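Local coordinates for YrdC-like domain-containing protein (Streptococcus mutans, PDB 3L7V) that is of uncertain function but may bind double-stranded RNA and take part in tRNA modification, at residues A107-T110 with P111-A115; D274-M277 with M278-D282. One frame throughout, in Å; residues are numbered along the deposited sequence.

Interaction 1: residues A107-T110 with P111-A115; sequences AQLT and PEIDA
Thr110 caps the N-terminus of helix 111-123, and its backbone and side chain take hold of two different amides of the first turn. The straighter bond is made by the backbone: Asp114 N donates to Thr110 O over 2.9 Å, the N-H pointing almost straight at the oxygen (171°). The side chain adds a weak capping bond, with Ile113 N 3.3 Å from Thr110 OG1. A chi1 of 62° sets that hydroxyl between the backbone N and the carbonyl carbon, facing the turn. A water extends the polar side. It accepts from Thr110 OG1 at 3.3 Å and donates to Glu112 OE1 at 3.0 Å; the Glu112 carboxylate also takes the backbone amides of Gln253 and Gly254. Asp114 turns its carboxylate to a salt bridge with Arg104 of the preceding helix.

Van der Waals contact lies beside the cap. The Ile113 CD1 methyl rests 3.4 Å from Thr110 OG1, while the apolar pair is made by its other branch, CG2, which meets Leu109 CD1 at 4.1 Å, the two side chains running at a slant to each other.

Thr110 OG1 thus serves a first-turn amide, and the nearby helix N-terminus may favour the ionised form of Glu112.

Interaction 2: residues D274-M277 with M278-D282; sequences DKIM and MHLSD
Met277, a selenomethionine, meets the next turn of helix 273-283 mainly through its backbone and CB, since its CA-CB bond points away from residues 278-282. Its carbonyl oxygen receives Ser281 N at 3.0 Å, the donor tilted 26° from the carbonyl plane, and Leu280 CD1 lies 4.1 Å from Met277 CA. Beyond CB the chain bends at chi3, and the side chain reaches Trp287 in the loop after the helix.

Met278, also selenomethionine, sits on the exposed face. CB rests 3.6 Å from Lys275 O, and the end of the side chain leads away from residues 274-277. Its amide makes a weak bond to Asp274 O, whereas its own carbonyl oxygen accepts both Asp282 N and the Ser281 hydroxyl, the two donors approaching from one face of the carbonyl plane. This helix is the crossover of a beta-alpha-beta unit, between strands 265-268 and 288-289, and its buried side lies against helix 111-123.

Ile276 belongs to that side. Ile276 O takes Leu280 N at 2.9 Å. One turn on, Leu280 CD1 faces Ile276 CG2 at 4.3 Å. His279 N bonds to Lys275 O, an oxygen that also lies over one face of the His279 ring. The His279 ring packs edge-to-face with the His120 ring of helix 111-123, where Phe116 touches both His279 and Leu280.

In the fold
Helix 111-123 connects the two sites. Interaction 1 forms its N-terminal cap, and residues farther along the same helix, Phe116, His120 and Glu123, receive side chains from the helix of interaction 2. The centres are 16 Å apart and the nearest atoms about 8 Å, so the two do not touch. In sequence they follow one another, 107-115 well before 274-282. Interaction 1 comes straight after helix 100-106 and rests on strand 127-132, whereas interaction 2 belongs to the crossover leading to 288-289, an outermost strand of the mixed sheet. Their centres lie about 17 Å and 20 Å from the centre of the chain.

Interaction 1: residues A107-T110 with P111-A115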
ATOM      1  N   ALA A 107      10.679  -6.396   5.875  1.00 15.52           N
ATOM      2  CA  ALA A 107      10.228  -7.578   5.139  1.00 19.79           C
ATOM      3  C   ALA A 107      11.371  -8.514   4.765  1.00 22.00           C
ATOM      4  O   ALA A 107      12.470  -8.055   4.498  1.00 25.37           O
ATOM      5  CB  ALA A 107       9.456  -7.146   3.867  1.00 14.87           C
ATOM      6  N   GLN A 108      11.100  -9.819   4.752  1.00 16.85           N
ATOM      7  CA  GLN A 108      12.057 -10.815   4.263  1.00 18.57           C
ATOM      8  C   GLN A 108      12.149 -10.729   2.740  1.00 26.06           C
ATOM      9  O   GLN A 108      11.118 -10.596   2.056  1.00 22.03           O
ATOM     10  CB  GLN A 108      11.611 -12.241   4.627  1.00 15.95           C
ATOM     11  CG  GLN A 108      11.609 -12.581   6.097  1.00 20.10           C
ATOM     12  CD  GLN A 108      11.123 -13.995   6.369  1.00 27.59           C
ATOM     13  OE1 GLN A 108      11.319 -14.905   5.565  1.00 31.39           O
ATOM     14  NE2 GLN A 108      10.471 -14.178   7.502  1.00 31.17           N
ATOM     15  N   LEU A 109      13.368 -10.844   2.214  1.00 19.68           N
ATOM     16  CA  LEU A 109      13.637 -10.648   0.783  1.00 24.94           C
ATOM     17  C   LEU A 109      14.658 -11.665   0.241  1.00 24.06           C
ATOM     18  O   LEU A 109      15.473 -12.199   1.002  1.00 19.55           O
ATOM     19  CB  LEU A 109      14.191  -9.233   0.556  1.00 28.69           C
ATOM     20  CG  LEU A 109      13.313  -8.018   0.213  1.00 29.42           C
ATOM     21  CD1 LEU A 109      11.857  -8.266   0.453  1.00 33.30           C
ATOM     22  CD2 LEU A 109      13.773  -6.776   0.955  1.00 24.48           C
ATOM     23  N   THR A 110      14.599 -11.938  -1.061  1.00 25.32           N
ATOM     24  CA  THR A 110      15.715 -12.576  -1.787  1.00 25.59           C
ATOM     25  C   THR A 110      16.388 -11.550  -2.709  1.00 29.22           C
ATOM     26  O   THR A 110      15.853 -10.454  -2.914  1.00 25.82           O
ATOM     27  CB  THR A 110      15.256 -13.761  -2.654  1.00 20.94           C
ATOM     28  OG1 THR A 110      14.336 -13.302  -3.648  1.00 21.78           O
ATOM     29  CG2 THR A 110      14.597 -14.837  -1.807  1.00 23.31           C
ATOM     30  N   PRO A 111      17.564 -11.887  -3.274  1.00 28.49           N
ATOM     31  CA  PRO A 111      18.182 -10.880  -4.147  1.00 18.59           C
ATOM     32  C   PRO A 111      17.358 -10.564  -5.404  1.00 13.97           C
ATOM     33  O   PRO A 111      17.350  -9.409  -5.820  1.00 20.52           O
ATOM     34  CB  PRO A 111      19.548 -11.500  -4.494  1.00 26.94           C
ATOM     35  CG  PRO A 111      19.840 -12.432  -3.341  1.00 29.49           C
ATOM     36  CD  PRO A 111      18.485 -13.001  -2.976  1.00 31.58           C
ATOM     37  N   GLU A 112      16.692 -11.551  -5.999  1.00 11.71           N
ATOM     38  CA  GLU A 112      15.766 -11.291  -7.113  1.00 15.74           C
ATOM     39  C   GLU A 112      14.601 -10.346  -6.716  1.00 22.15           C
ATOM     40  O   GLU A 112      14.283  -9.400  -7.434  1.00 18.29           O
ATOM     41  CB  GLU A 112      15.201 -12.603  -7.674  1.00 20.32           C
ATOM     42  CG  GLU A 112      16.178 -13.411  -8.527  1.00 34.36           C
ATOM     43  CD  GLU A 112      15.743 -14.867  -8.759  1.00 39.49           C
ATOM     44  OE1 GLU A 112      15.118 -15.484  -7.860  1.00 34.20           O
ATOM     45  OE2 GLU A 112      16.046 -15.399  -9.849  1.00 46.55           O
ATOM     46  N   ILE A 113      13.962 -10.611  -5.580  1.00 16.67           N
ATOM     47  CA  ILE A 113      12.821  -9.796  -5.157  1.00 16.73           C
ATOM     48  C   ILE A 113      13.269  -8.368  -4.873  1.00 25.13           C
ATOM     49  O   ILE A 113      12.615  -7.408  -5.315  1.00 24.01           O
ATOM     50  CB  ILE A 113      12.085 -10.392  -3.930  1.00 16.35           C
ATOM     51  CG1 ILE A 113      11.401 -11.709  -4.313  1.00 17.92           C
ATOM     52  CG2 ILE A 113      11.040  -9.410  -3.407  1.00 20.67           C
ATOM     53  CD1 ILE A 113      11.060 -12.611  -3.160  1.00  4.14           C
ATOM     54  N   ASP A 114      14.382  -8.231  -4.145  1.00 22.55           N
ATOM     55  CA  ASP A 114      14.985  -6.922  -3.881  1.00 17.11           C
ATOM     56  C   ASP A 114      15.234  -6.141  -5.184  1.00 21.19           C
ATOM     57  O   ASP A 114      14.867  -4.972  -5.286  1.00 16.46           O
ATOM     58  CB  ASP A 114      16.293  -7.070  -3.085  1.00 19.96           C
ATOM     59  CG  ASP A 114      16.923  -5.704  -2.689  1.00 43.31           C
ATOM     60  OD1 ASP A 114      16.797  -4.717  -3.446  1.00 43.63           O
ATOM     61  OD2 ASP A 114      17.566  -5.620  -1.617  1.00 42.75           O
ATOM     62  N   ALA A 115      15.856  -6.801  -6.164  1.00 22.51           N
ATOM     63  CA  ALA A 115      16.127  -6.228  -7.485  1.00 18.44           C
ATOM     64  C   ALA A 115      14.850  -5.870  -8.269  1.00 18.99           C
ATOM     65  O   ALA A 115      14.818  -4.867  -8.991  1.00 15.62           O
ATOM     66  CB  ALA A 115      16.993  -7.195  -8.313  1.00  6.96           C
TER
HETATM   67  O   HOH W   1      12.864 -15.198  -5.873  1.00 27.00           O

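Interaction 2: residues D274-M277 with M278-D282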
ATOM      1  N   ASP A 274       1.041  -3.704 -17.908  1.00 13.37           N
ATOM      2  CA  ASP A 274       1.915  -4.031 -19.040  1.00 18.16           C
ATOM      3  C   ASP A 274       3.424  -3.869 -18.727  1.00 17.52           C
ATOM      4  O   ASP A 274       4.238  -4.720 -19.102  1.00 20.39           O
ATOM      5  CB  ASP A 274       1.518  -3.219 -20.289  1.00 21.62           C
ATOM      6  CG  ASP A 274       1.722  -1.711 -20.107  1.00 32.57           C
ATOM      7  OD1 ASP A 274       2.175  -1.051 -21.060  1.00 32.56           O
ATOM      8  OD2 ASP A 274       1.444  -1.181 -19.012  1.00 38.31           O
ATOM      9  N   LYS A 275       3.804  -2.791 -18.047  1.00 17.67           N
ATOM     10  CA  LYS A 275       5.211  -2.598 -17.668  1.00 13.47           C
ATOM     11  C   LYS A 275       5.667  -3.587 -16.598  1.00 18.51           C
ATOM     12  O   LYS A 275       6.817  -4.019 -16.582  1.00 22.12           O
ATOM     13  CB  LYS A 275       5.472  -1.172 -17.189  1.00 16.48           C
ATOM     14  CG  LYS A 275       5.349  -0.101 -18.279  1.00 24.29           C
ATOM     15  CD  LYS A 275       5.309   1.294 -17.659  1.00 33.00           C
ATOM     16  CE  LYS A 275       5.153   2.373 -18.725  1.00 40.01           C
ATOM     17  NZ  LYS A 275       5.056   3.730 -18.123  1.00 43.99           N
ATOM     18  N   ILE A 276       4.761  -3.945 -15.701  1.00 16.48           N
ATOM     19  CA  ILE A 276       5.089  -4.872 -14.621  1.00 16.10           C
ATOM     20  C   ILE A 276       5.319  -6.326 -15.074  1.00 11.57           C
ATOM     21  O   ILE A 276       6.180  -7.020 -14.537  1.00 18.98           O
ATOM     22  CB  ILE A 276       4.045  -4.751 -13.475  1.00 16.49           C
ATOM     23  CG1 ILE A 276       4.164  -3.343 -12.862  1.00 20.16           C
ATOM     24  CG2 ILE A 276       4.255  -5.829 -12.427  1.00 10.54           C
ATOM     25  CD1 ILE A 276       3.029  -2.913 -11.967  1.00 14.50           C
HETATM   26  N   MSE A 277       4.556  -6.785 -16.058  1.00 18.40           N
HETATM   27  CA  MSE A 277       4.741  -8.134 -16.594  1.00 21.55           C
HETATM   28  C   MSE A 277       6.050  -8.229 -17.413  1.00 19.48           C
HETATM   29  O   MSE A 277       6.753  -9.235 -17.367  1.00 16.87           O
HETATM   30  CB  MSE A 277       3.517  -8.572 -17.419  1.00 26.77           C
HETATM   31  CG  MSE A 277       2.182  -8.647 -16.619  1.00 19.58           C
HETATM   32 SE   MSE A 277       0.657  -9.423 -17.635  0.80 27.01          SE
HETATM   33  CE  MSE A 277       0.492  -8.073 -19.030  1.00  8.20           C
HETATM   34  N   MSE A 278       6.374  -7.165 -18.142  1.00 12.48           N
HETATM   35  CA  MSE A 278       7.658  -7.048 -18.819  1.00 18.53           C
HETATM   36  C   MSE A 278       8.828  -7.148 -17.826  1.00 23.01           C
HETATM   37  O   MSE A 278       9.832  -7.789 -18.118  1.00 24.49           O
HETATM   38  CB  MSE A 278       7.723  -5.745 -19.636  1.00 21.75           C
HETATM   39  CG  MSE A 278       8.905  -5.643 -20.603  1.00 29.31           C
HETATM   40 SE   MSE A 278       8.855  -6.927 -22.117  0.80 40.70          SE
HETATM   41  CE  MSE A 278      10.129  -8.267 -21.503  1.00 25.57           C
ATOM     42  N   HIS A 279       8.693  -6.536 -16.647  1.00 20.26           N
ATOM     43  CA  HIS A 279       9.745  -6.620 -15.631  1.00 24.42           C
ATOM     44  C   HIS A 279       9.768  -7.994 -14.972  1.00 20.65           C
ATOM     45  O   HIS A 279      10.828  -8.481 -14.587  1.00 17.22           O
ATOM     46  CB  HIS A 279       9.576  -5.549 -14.545  1.00 29.82           C
ATOM     47  CG  HIS A 279       9.890  -4.158 -15.001  1.00 32.29           C
ATOM     48  ND1 HIS A 279       9.148  -3.062 -14.613  1.00 27.84           N
ATOM     49  CD2 HIS A 279      10.864  -3.684 -15.813  1.00 33.56           C
ATOM     50  CE1 HIS A 279       9.653  -1.972 -15.164  1.00 29.05           C
ATOM     51  NE2 HIS A 279      10.695  -2.322 -15.895  1.00 32.68           N
ATOM     52  N   LEU A 280       8.605  -8.621 -14.823  1.00 16.31           N
ATOM     53  CA  LEU A 280       8.597  -9.968 -14.270  1.00 19.50           C
ATOM     54  C   LEU A 280       9.393 -10.898 -15.191  1.00 21.85           C
ATOM     55  O   LEU A 280      10.187 -11.691 -14.719  1.00 15.08           O
ATOM     56  CB  LEU A 280       7.182 -10.510 -14.064  1.00  9.56           C
ATOM     57  CG  LEU A 280       6.463 -10.005 -12.805  1.00 18.29           C
ATOM     58  CD1 LEU A 280       4.935 -10.072 -12.963  1.00  7.86           C
ATOM     59  CD2 LEU A 280       6.923 -10.771 -11.552  1.00 21.19           C
ATOM     60  N   SER A 281       9.186 -10.784 -16.498  1.00 25.04           N
ATOM     61  CA  SER A 281       9.796 -11.723 -17.431  1.00 28.69           C
ATOM     62  C   SER A 281      11.298 -11.484 -17.621  1.00 26.95           C
ATOM     63  O   SER A 281      12.027 -12.396 -18.009  1.00 21.33           O
ATOM     64  CB  SER A 281       9.032 -11.762 -18.767  1.00 38.59           C
ATOM     65  OG  SER A 281       9.248 -10.604 -19.553  1.00 46.59           O
ATOM     66  N   ASP A 282      11.759 -10.268 -17.316  1.00 26.23           N
ATOM     67  CA  ASP A 282      13.196  -9.976 -17.296  1.00 22.62           C
ATOM     68  C   ASP A 282      13.906 -10.536 -16.064  1.00 27.81           C
ATOM     69  O   ASP A 282      15.093 -10.819 -16.119  1.00 26.35           O
ATOM     70  CB  ASP A 282      13.462  -8.470 -17.399  1.00 21.02           C
ATOM     71  CG  ASP A 282      13.208  -7.925 -18.801  1.00 30.23           C
ATOM     72  OD1 ASP A 282      13.310  -8.694 -19.784  1.00 28.24           O
ATOM     73  OD2 ASP A 282      12.907  -6.719 -18.922  1.00 33.74           O
TER